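Local coordinates for protein N-acetyl-L-2,4-diaminobutyric acid deacetylase (Ruegeria pomeroyi, PDB 6TWM) that probably removes the acetyl group from N-acetyl-L-2,4-diaminobutyric acid by zinc-dependent hydrolysis, a step in bacterial ectoine degradation, at residues Ser189-Glu194 / Asn256-Asp261; Phe162-Ile167 / Leu212-Leu217. All blocks are in the same frame, centred on the assembly; numbering follows the deposited sequence.

Contact 1 (Ser189-Glu194 / Asn256-Asp261); sequences SVELLE and NLTMPD. With DAB (2,4-diaminobutyric acid), chain N.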
ATOM      1  N   SER A 189       9.196  -9.433   6.793  1.00 52.88           N
ATOM      2  CA  SER A 189       7.985  -9.244   7.576  1.00 52.08           C
ATOM      3  C   SER A 189       8.257  -8.175   8.618  1.00 53.46           C
ATOM      4  O   SER A 189       9.291  -8.207   9.293  1.00 52.58           O
ATOM      5  CB  SER A 189       7.538 -10.548   8.237  1.00 51.54           C
ATOM      6  OG  SER A 189       7.774 -11.647   7.378  1.00 52.26           O
ATOM      7  N   VAL A 190       7.333  -7.233   8.747  1.00 54.47           N
ATOM      8  CA  VAL A 190       7.607  -5.976   9.422  1.00 56.05           C
ATOM      9  C   VAL A 190       6.479  -5.657  10.387  1.00 58.53           C
ATOM     10  O   VAL A 190       5.313  -5.959  10.121  1.00 58.76           O
ATOM     11  CB  VAL A 190       7.791  -4.842   8.390  1.00 53.19           C
ATOM     12  CG1 VAL A 190       7.860  -3.479   9.059  1.00 51.69           C
ATOM     13  CG2 VAL A 190       9.042  -5.103   7.589  1.00 52.92           C
ATOM     14  N   GLU A 191       6.835  -5.077  11.526  1.00 62.00           N
ATOM     15  CA  GLU A 191       5.872  -4.375  12.356  1.00 66.21           C
ATOM     16  C   GLU A 191       6.194  -2.886  12.253  1.00 70.54           C
ATOM     17  O   GLU A 191       7.178  -2.407  12.826  1.00 70.64           O
ATOM     18  CB  GLU A 191       5.863  -4.912  13.792  1.00 68.21           C
ATOM     19  CG  GLU A 191       7.128  -4.786  14.623  1.00 71.91           C
ATOM     20  CD  GLU A 191       6.972  -5.460  15.984  1.00 76.05           C
ATOM     21  OE1 GLU A 191       6.082  -6.330  16.118  1.00 76.93           O
ATOM     22  OE2 GLU A 191       7.712  -5.106  16.928  1.00 78.27           O
ATOM     23  N   LEU A 192       5.373  -2.171  11.485  1.00 74.55           N
ATOM     24  CA  LEU A 192       5.689  -0.812  11.066  1.00 76.14           C
ATOM     25  C   LEU A 192       5.512   0.177  12.209  1.00 77.59           C
ATOM     26  O   LEU A 192       4.526   0.125  12.947  1.00 79.90           O
ATOM     27  CB  LEU A 192       4.783  -0.397   9.905  1.00 75.11           C
ATOM     28  CG  LEU A 192       5.181  -0.580   8.440  1.00 75.48           C
ATOM     29  CD1 LEU A 192       3.991  -0.262   7.547  1.00 75.17           C
ATOM     30  CD2 LEU A 192       6.348   0.307   8.073  1.00 75.54           C
ATOM     31  N   LEU A 193       6.470   1.099  12.342  1.00 96.39           N
ATOM     32  CA  LEU A 193       6.296   2.261  13.210  1.00101.62           C
ATOM     33  C   LEU A 193       5.569   3.342  12.415  1.00104.36           C
ATOM     34  O   LEU A 193       6.140   4.338  11.963  1.00105.93           O
ATOM     35  CB  LEU A 193       7.629   2.756  13.752  1.00102.35           C
ATOM     36  CG  LEU A 193       7.588   3.732  14.943  1.00103.88           C
ATOM     37  CD1 LEU A 193       7.463   5.192  14.513  1.00103.17           C
ATOM     38  CD2 LEU A 193       6.457   3.366  15.915  1.00103.58           C
ATOM     39  N   GLU A 194       4.284   3.100  12.185  1.00107.94           N
ATOM     40  CA  GLU A 194       3.427   4.100  11.554  1.00112.48           C
ATOM     41  C   GLU A 194       2.620   4.852  12.609  1.00112.42           C
ATOM     42  O   GLU A 194       1.392   4.902  12.577  1.00111.98           O
ATOM     43  CB  GLU A 194       2.526   3.447  10.513  1.00118.47           C
ATOM     44  CG  GLU A 194       1.907   4.436   9.534  1.00129.41           C
ATOM     45  CD  GLU A 194       2.931   5.075   8.631  1.00139.30           C
ATOM     46  OE1 GLU A 194       3.829   4.355   8.148  1.00143.01           O
ATOM     47  OE2 GLU A 194       2.844   6.301   8.417  1.00147.01           O
ATOM     48  N   ASN A 256      12.178 -11.332   9.736  1.00 50.75           N
ATOM     49  CA  ASN A 256      11.373 -10.478  10.597  1.00 49.44           C
ATOM     50  C   ASN A 256      12.151  -9.219  10.954  1.00 49.56           C
ATOM     51  O   ASN A 256      13.326  -9.291  11.328  1.00 52.54           O
ATOM     52  CB  ASN A 256      10.962 -11.229  11.863  1.00 52.05           C
ATOM     53  CG  ASN A 256       9.956 -12.326  11.586  1.00 52.16           C
ATOM     54  OD1 ASN A 256       9.113 -12.199  10.696  1.00 49.31           O
ATOM     55  ND2 ASN A 256      10.038 -13.413  12.345  1.00 55.79           N
ATOM     56  N   LEU A 257      11.492  -8.069  10.833  1.00 46.96           N
ATOM     57  CA  LEU A 257      12.103  -6.784  11.139  1.00 46.93           C
ATOM     58  C   LEU A 257      11.119  -5.929  11.920  1.00 48.36           C
ATOM     59  O   LEU A 257       9.901  -6.062  11.772  1.00 46.16           O
ATOM     60  CB  LEU A 257      12.526  -6.039   9.870  1.00 43.89           C
ATOM     61  CG  LEU A 257      13.423  -6.773   8.878  1.00 43.46           C
ATOM     62  CD1 LEU A 257      13.620  -5.900   7.666  1.00 40.51           C
ATOM     63  CD2 LEU A 257      14.759  -7.127   9.505  1.00 45.79           C
ATOM     64  N   THR A 258      11.662  -5.046  12.753  1.00 53.18           N
ATOM     65  CA  THR A 258      10.862  -4.109  13.526  1.00 56.09           C
ATOM     66  C   THR A 258      11.416  -2.704  13.353  1.00 58.26           C
ATOM     67  O   THR A 258      12.558  -2.507  12.930  1.00 57.59           O
ATOM     68  CB  THR A 258      10.839  -4.460  15.023  1.00 58.37           C
ATOM     69  OG1 THR A 258      12.144  -4.263  15.580  1.00 60.93           O
ATOM     70  CG2 THR A 258      10.418  -5.905  15.236  1.00 59.07           C
ATOM     71  N   MET A 259      10.583  -1.723  13.693  1.00 62.20           N
ATOM     72  CA  MET A 259      10.982  -0.318  13.758  1.00 63.48           C
ATOM     73  C   MET A 259      10.563   0.211  15.120  1.00 66.38           C
ATOM     74  O   MET A 259       9.454   0.737  15.284  1.00 66.97           O
ATOM     75  CB  MET A 259      10.358   0.495  12.629  1.00 62.64           C
ATOM     76  CG  MET A 259      11.216   0.572  11.389  1.00 64.46           C
ATOM     77  SD  MET A 259      10.255   1.150   9.987  1.00 65.00           S
ATOM     78  CE  MET A 259       9.406  -0.359   9.567  1.00 62.46           C
ATOM     79  N   PRO A 260      11.423   0.081  16.131  1.00 68.98           N
ATOM     80  CA  PRO A 260      11.026   0.499  17.480  1.00 72.26           C
ATOM     81  C   PRO A 260      11.151   1.988  17.736  1.00 74.54           C
ATOM     82  O   PRO A 260      10.523   2.482  18.684  1.00 77.47           O
ATOM     83  CB  PRO A 260      11.987  -0.287  18.381  1.00 75.24           C
ATOM     84  CG  PRO A 260      13.218  -0.433  17.544  1.00 73.81           C
ATOM     85  CD  PRO A 260      12.749  -0.562  16.116  1.00 70.09           C
ATOM     86  N   ASP A 261      11.913   2.722  16.930  1.00 73.86           N
ATOM     87  CA  ASP A 261      12.382   4.037  17.339  1.00 75.65           C
ATOM     88  C   ASP A 261      12.301   5.034  16.193  1.00 72.95           C
ATOM     89  O   ASP A 261      12.231   4.667  15.017  1.00 68.71           O
ATOM     90  CB  ASP A 261      13.825   3.966  17.848  1.00 79.02           C
ATOM     91  CG  ASP A 261      13.906   3.531  19.290  1.00 84.36           C
ATOM     92  OD1 ASP A 261      13.121   4.052  20.107  1.00 87.07           O
ATOM     93  OD2 ASP A 261      14.743   2.661  19.605  1.00 86.52           O
TER
HETATM   94  N   DAB N 402       2.386   5.843   3.998  1.00100.40           N
HETATM   95  CA  DAB N 402       3.664   5.170   3.807  1.00101.42           C
HETATM   96  C   DAB N 402       4.056   4.969   2.309  1.00100.92           C
HETATM   97  O   DAB N 402       5.217   5.303   1.940  1.00100.25           O
HETATM   98  CB  DAB N 402       3.687   3.798   4.475  1.00103.39           C
HETATM   99  CG  DAB N 402       3.201   3.853   5.919  1.00105.41           C
HETATM  100  ND  DAB N 402       4.199   4.176   6.917  1.00105.85           N
HETATM  101  OXT DAB N 402       3.178   4.477   1.550  1.00101.49           O
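Met259 carries much of the apolar contact with 189-194. CB rests against CB of Leu193, 3.7 Å away. CG and SD run beside the Leu192 side chain, pointing the same way, without close contact of their own, and a bend at the last torsion (chi3 -79°) turns the methyl toward 189-194. That methyl, CE, sits between two branches, lying 3.5 Å from CG1 of Val190 and equally far from CD2 of Leu192. It thus joins residues on both sides of Glu191, and Ile315 of strand 312-318 also touches Met259.

Ahead of the methionine the backbones pair in parallel, with their short axes 17° apart. Leu257 N donates to Ser189 O at 2.7 Å, and Glu191 N returns a bond to Leu257 O at 3.2 Å. On the face away from Val190 and Leu257, Glu191 and Thr258 lie side by side and point the same way. CG of Glu191 takes the position between backbone N and carbonyl carbon (chi1 62°), which sets the extended chain beside Thr258, whose CG2 lies 3.5 Å from Glu191 CG and 3.3 Å from Glu191 OE2. Ser189 OG is hydrogen-bonded to OG1 of Thr254.

Leu193 centres an inverse gamma turn, after which Glu194 enters the diaminobutyric acid pocket. Its OE1 is modelled 1.3 Å from ND of the ligand, too short for a hydrogen bond and, with the side chain poorly ordered, doubtful as a real bond. The arrangement is an edge pairing of parallel strands in an alpha/beta sheet, with a pocket residue on the loop beyond one strand's C-terminal end.

Contact 2 (Phe162-Ile167 / Leu212-Leu217); sequences FAAAHI and LVTTEL. With DAB (2,4-diaminobutyric acid), chain N.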
ATOM      1  N   PHE A 162       8.065  -6.382   1.488  1.00 37.37           N
ATOM      2  CA  PHE A 162       7.679  -6.817   2.818  1.00 36.26           C
ATOM      3  C   PHE A 162       6.199  -6.559   3.057  1.00 33.30           C
ATOM      4  O   PHE A 162       5.602  -5.663   2.457  1.00 31.96           O
ATOM      5  CB  PHE A 162       8.565  -6.143   3.881  1.00 36.45           C
ATOM      6  CG  PHE A 162       8.221  -4.698   4.204  1.00 36.99           C
ATOM      7  CD1 PHE A 162       7.100  -4.366   4.951  1.00 38.07           C
ATOM      8  CD2 PHE A 162       9.085  -3.674   3.824  1.00 37.57           C
ATOM      9  CE1 PHE A 162       6.821  -3.052   5.272  1.00 38.52           C
ATOM     10  CE2 PHE A 162       8.817  -2.358   4.149  1.00 38.09           C
ATOM     11  CZ  PHE A 162       7.686  -2.048   4.877  1.00 38.73           C
ATOM     12  N   ALA A 163       5.618  -7.374   3.932  1.00 33.44           N
ATOM     13  CA  ALA A 163       4.279  -7.167   4.458  1.00 33.80           C
ATOM     14  C   ALA A 163       4.386  -6.767   5.922  1.00 35.10           C
ATOM     15  O   ALA A 163       5.298  -7.199   6.634  1.00 35.04           O
ATOM     16  CB  ALA A 163       3.420  -8.426   4.317  1.00 33.20           C
ATOM     17  N   ALA A 164       3.456  -5.931   6.368  1.00 36.38           N
ATOM     18  CA  ALA A 164       3.561  -5.325   7.683  1.00 37.96           C
ATOM     19  C   ALA A 164       2.269  -5.492   8.469  1.00 40.51           C
ATOM     20  O   ALA A 164       1.205  -5.797   7.922  1.00 38.98           O
ATOM     21  CB  ALA A 164       3.916  -3.840   7.581  1.00 36.20           C
ATOM     22  N   ALA A 165       2.395  -5.289   9.779  1.00 43.78           N
ATOM     23  CA  ALA A 165       1.274  -5.226  10.702  1.00 45.14           C
ATOM     24  C   ALA A 165       1.665  -4.281  11.828  1.00 46.94           C
ATOM     25  O   ALA A 165       2.842  -4.174  12.179  1.00 46.89           O
ATOM     26  CB  ALA A 165       0.906  -6.608  11.251  1.00 46.06           C
ATOM     27  N   HIS A 166       0.679  -3.587  12.387  1.00 48.94           N
ATOM     28  CA  HIS A 166       0.951  -2.550  13.374  1.00 49.95           C
ATOM     29  C   HIS A 166       0.858  -3.090  14.791  1.00 52.82           C
ATOM     30  O   HIS A 166       0.020  -3.946  15.092  1.00 52.66           O
ATOM     31  CB  HIS A 166      -0.019  -1.381  13.219  1.00 47.69           C
ATOM     32  CG  HIS A 166       0.099  -0.672  11.910  1.00 44.76           C
ATOM     33  ND1 HIS A 166      -0.765  -0.901  10.863  1.00 44.03           N
ATOM     34  CD2 HIS A 166       0.982   0.257  11.476  1.00 44.82           C
ATOM     35  CE1 HIS A 166      -0.422  -0.141   9.839  1.00 44.53           C
ATOM     36  NE2 HIS A 166       0.636   0.571  10.185  1.00 44.55           N
ATOM     37  N   ILE A 167       1.725  -2.577  15.662  1.00 55.32           N
ATOM     38  CA  ILE A 167       1.547  -2.774  17.092  1.00 58.29           C
ATOM     39  C   ILE A 167       0.381  -1.881  17.464  1.00 60.38           C
ATOM     40  O   ILE A 167       0.532  -0.661  17.590  1.00 60.06           O
ATOM     41  CB  ILE A 167       2.799  -2.420  17.919  1.00 59.42           C
ATOM     42  CG1 ILE A 167       3.977  -3.334  17.581  1.00 59.45           C
ATOM     43  CG2 ILE A 167       2.494  -2.486  19.408  1.00 61.02           C
ATOM     44  CD1 ILE A 167       4.722  -2.930  16.352  1.00 58.67           C
ATOM     45  N   LEU A 212      -6.318  -6.554   8.495  1.00 37.03           N
ATOM     46  CA  LEU A 212      -5.636  -5.690   7.543  1.00 35.13           C
ATOM     47  C   LEU A 212      -4.349  -6.353   7.078  1.00 35.07           C
ATOM     48  O   LEU A 212      -3.581  -6.873   7.894  1.00 39.36           O
ATOM     49  CB  LEU A 212      -5.322  -4.322   8.149  1.00 36.06           C
ATOM     50  CG  LEU A 212      -4.464  -3.442   7.236  1.00 34.82           C
ATOM     51  CD1 LEU A 212      -5.260  -3.012   6.012  1.00 33.05           C
ATOM     52  CD2 LEU A 212      -3.903  -2.237   7.975  1.00 34.77           C
ATOM     53  N   VAL A 213      -4.124  -6.338   5.769  1.00 31.13           N
ATOM     54  CA  VAL A 213      -2.834  -6.670   5.182  1.00 27.73           C
ATOM     55  C   VAL A 213      -2.343  -5.435   4.447  1.00 33.62           C
ATOM     56  O   VAL A 213      -3.043  -4.905   3.575  1.00 32.41           O
ATOM     57  CB  VAL A 213      -2.917  -7.871   4.228  1.00 33.92           C
ATOM     58  CG1 VAL A 213      -1.608  -8.017   3.454  1.00 33.64           C
ATOM     59  CG2 VAL A 213      -3.228  -9.140   4.999  1.00 30.30           C
ATOM     60  N   THR A 214      -1.154  -4.967   4.808  1.00 34.79           N
ATOM     61  CA  THR A 214      -0.511  -3.862   4.116  1.00 33.64           C
ATOM     62  C   THR A 214       0.918  -4.264   3.779  1.00 35.85           C
ATOM     63  O   THR A 214       1.508  -5.126   4.436  1.00 37.18           O
ATOM     64  CB  THR A 214      -0.527  -2.576   4.956  1.00 32.40           C
ATOM     65  OG1 THR A 214      -0.026  -1.485   4.172  1.00 32.14           O
ATOM     66  CG2 THR A 214       0.323  -2.740   6.205  1.00 33.22           C
ATOM     67  N   THR A 215       1.463  -3.647   2.732  1.00 35.75           N
ATOM     68  CA  THR A 215       2.749  -4.055   2.185  1.00 36.20           C
ATOM     69  C   THR A 215       3.589  -2.830   1.857  1.00 37.54           C
ATOM     70  O   THR A 215       3.111  -1.693   1.875  1.00 36.77           O
ATOM     71  CB  THR A 215       2.586  -4.902   0.914  1.00 34.38           C
ATOM     72  OG1 THR A 215       1.967  -4.113  -0.110  1.00 33.28           O
ATOM     73  CG2 THR A 215       1.739  -6.141   1.178  1.00 32.79           C
ATOM     74  N   GLU A 216       4.865  -3.086   1.571  1.00 39.46           N
ATOM     75  CA  GLU A 216       5.738  -2.145   0.865  1.00 38.91           C
ATOM     76  C   GLU A 216       6.603  -3.006  -0.049  1.00 39.37           C
ATOM     77  O   GLU A 216       7.598  -3.587   0.396  1.00 42.87           O
ATOM     78  CB  GLU A 216       6.587  -1.307   1.811  1.00 40.72           C
ATOM     79  CG  GLU A 216       5.826  -0.264   2.620  1.00 43.51           C
ATOM     80  CD  GLU A 216       5.198   0.811   1.758  1.00 45.76           C
ATOM     81  OE1 GLU A 216       5.706   1.062   0.647  1.00 47.17           O
ATOM     82  OE2 GLU A 216       4.193   1.412   2.197  1.00 47.38           O
ATOM     83  N   LEU A 217       6.214  -3.098  -1.315  1.00 37.75           N
ATOM     84  CA  LEU A 217       6.832  -4.009  -2.275  1.00 39.18           C
ATOM     85  C   LEU A 217       7.636  -3.181  -3.276  1.00 41.60           C
ATOM     86  O   LEU A 217       7.126  -2.782  -4.323  1.00 45.01           O
ATOM     87  CB  LEU A 217       5.764  -4.854  -2.972  1.00 38.25           C
ATOM     88  CG  LEU A 217       4.773  -5.580  -2.056  1.00 36.00           C
ATOM     89  CD1 LEU A 217       3.716  -6.295  -2.877  1.00 36.01           C
ATOM     90  CD2 LEU A 217       5.493  -6.560  -1.134  1.00 29.96           C
TER
HETATM   91  N   DAB N 402       2.386   5.843   3.998  1.00100.40           N
HETATM   92  CA  DAB N 402       3.664   5.170   3.807  1.00101.42           C
HETATM   93  C   DAB N 402       4.056   4.969   2.309  1.00100.92           C
HETATM   94  O   DAB N 402       5.217   5.303   1.940  1.00100.25           O
HETATM   95  CB  DAB N 402       3.687   3.798   4.475  1.00103.39           C
HETATM   96  CG  DAB N 402       3.201   3.853   5.919  1.00105.41           C
HETATM   97  ND  DAB N 402       4.199   4.176   6.917  1.00105.85           N
HETATM   98  OXT DAB N 402       3.178   4.477   1.550  1.00101.49           O
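An antiparallel strand pairing, Phe162 to Ala164 against Thr214 to Glu216, lies buried in the interior of the large mixed sheet. Three backbone bonds hold it: Glu216 N to Phe162 O at 2.8 Å, Phe162 N to Glu216 O at 3.0 Å, and Ala164 N to Thr214 O at 2.9 Å. The first is nearly straight at hydrogen (169°), whereas Phe162 N approaches from above the plane of the Glu216 carbonyl. The short strand axes are inclined at 134°, a marked twist from true antiparallel. Between the two bonded ends, Ala163 and Thr215 form a non-hydrogen-bonded pair.

In this succinylglutamate desuccinylase/aspartoacylase domain, strand 162-166 runs antiparallel to 211-216 on one side and parallel to 188-192 on the other. Phe162 and Glu216 project from the same face. Glu216 CB covers one face of the ring, 3.7 Å from its centroid and displaced toward the rim at CZ, while Ala164 CB meets the ring edge in plane. With an alanine in place of Phe162, CB and CG of Glu216 lose the ring, which would probably open a gap beside that chain and leave its carboxylate less firmly placed.

A bend at chi2 (-64°) leads that carboxylate off toward the ligand, where OE2 comes 3.3 Å from OXT of diaminobutyric acid. Glu216 also binds the second zinc ion in a structure of this protein. Its neighbour Thr215 points to the other face, where OG1 accepts a hydrogen bond from the backbone N of His151, a zinc ligand.

How the contacts relate
Strand 162-166 joins the two contacts: it pairs with 212-217 in contact 2 and, through Val190 N to Ala163 O at 2.9 Å and Val190 O to Ala165 N at 3.0 Å, with the 189-194 strand of contact 1. Contact 2 is wholly buried, its centre about 8 Å from that of the chain; contact 1 is partly buried, about 15 Å out, at the sheet's edge. Contact 1 is the parallel pair, packed by methionine and leucine, with its polar side chains (Ser189, Glu191, Asn256, Thr258) on the opposite face from Val190 and Leu257; contact 2 is antiparallel, with an aromatic ring packed on the methylene chain of a glutamate. Both reach diaminobutyric acid, through Glu194 (its link doubtful) and Glu216.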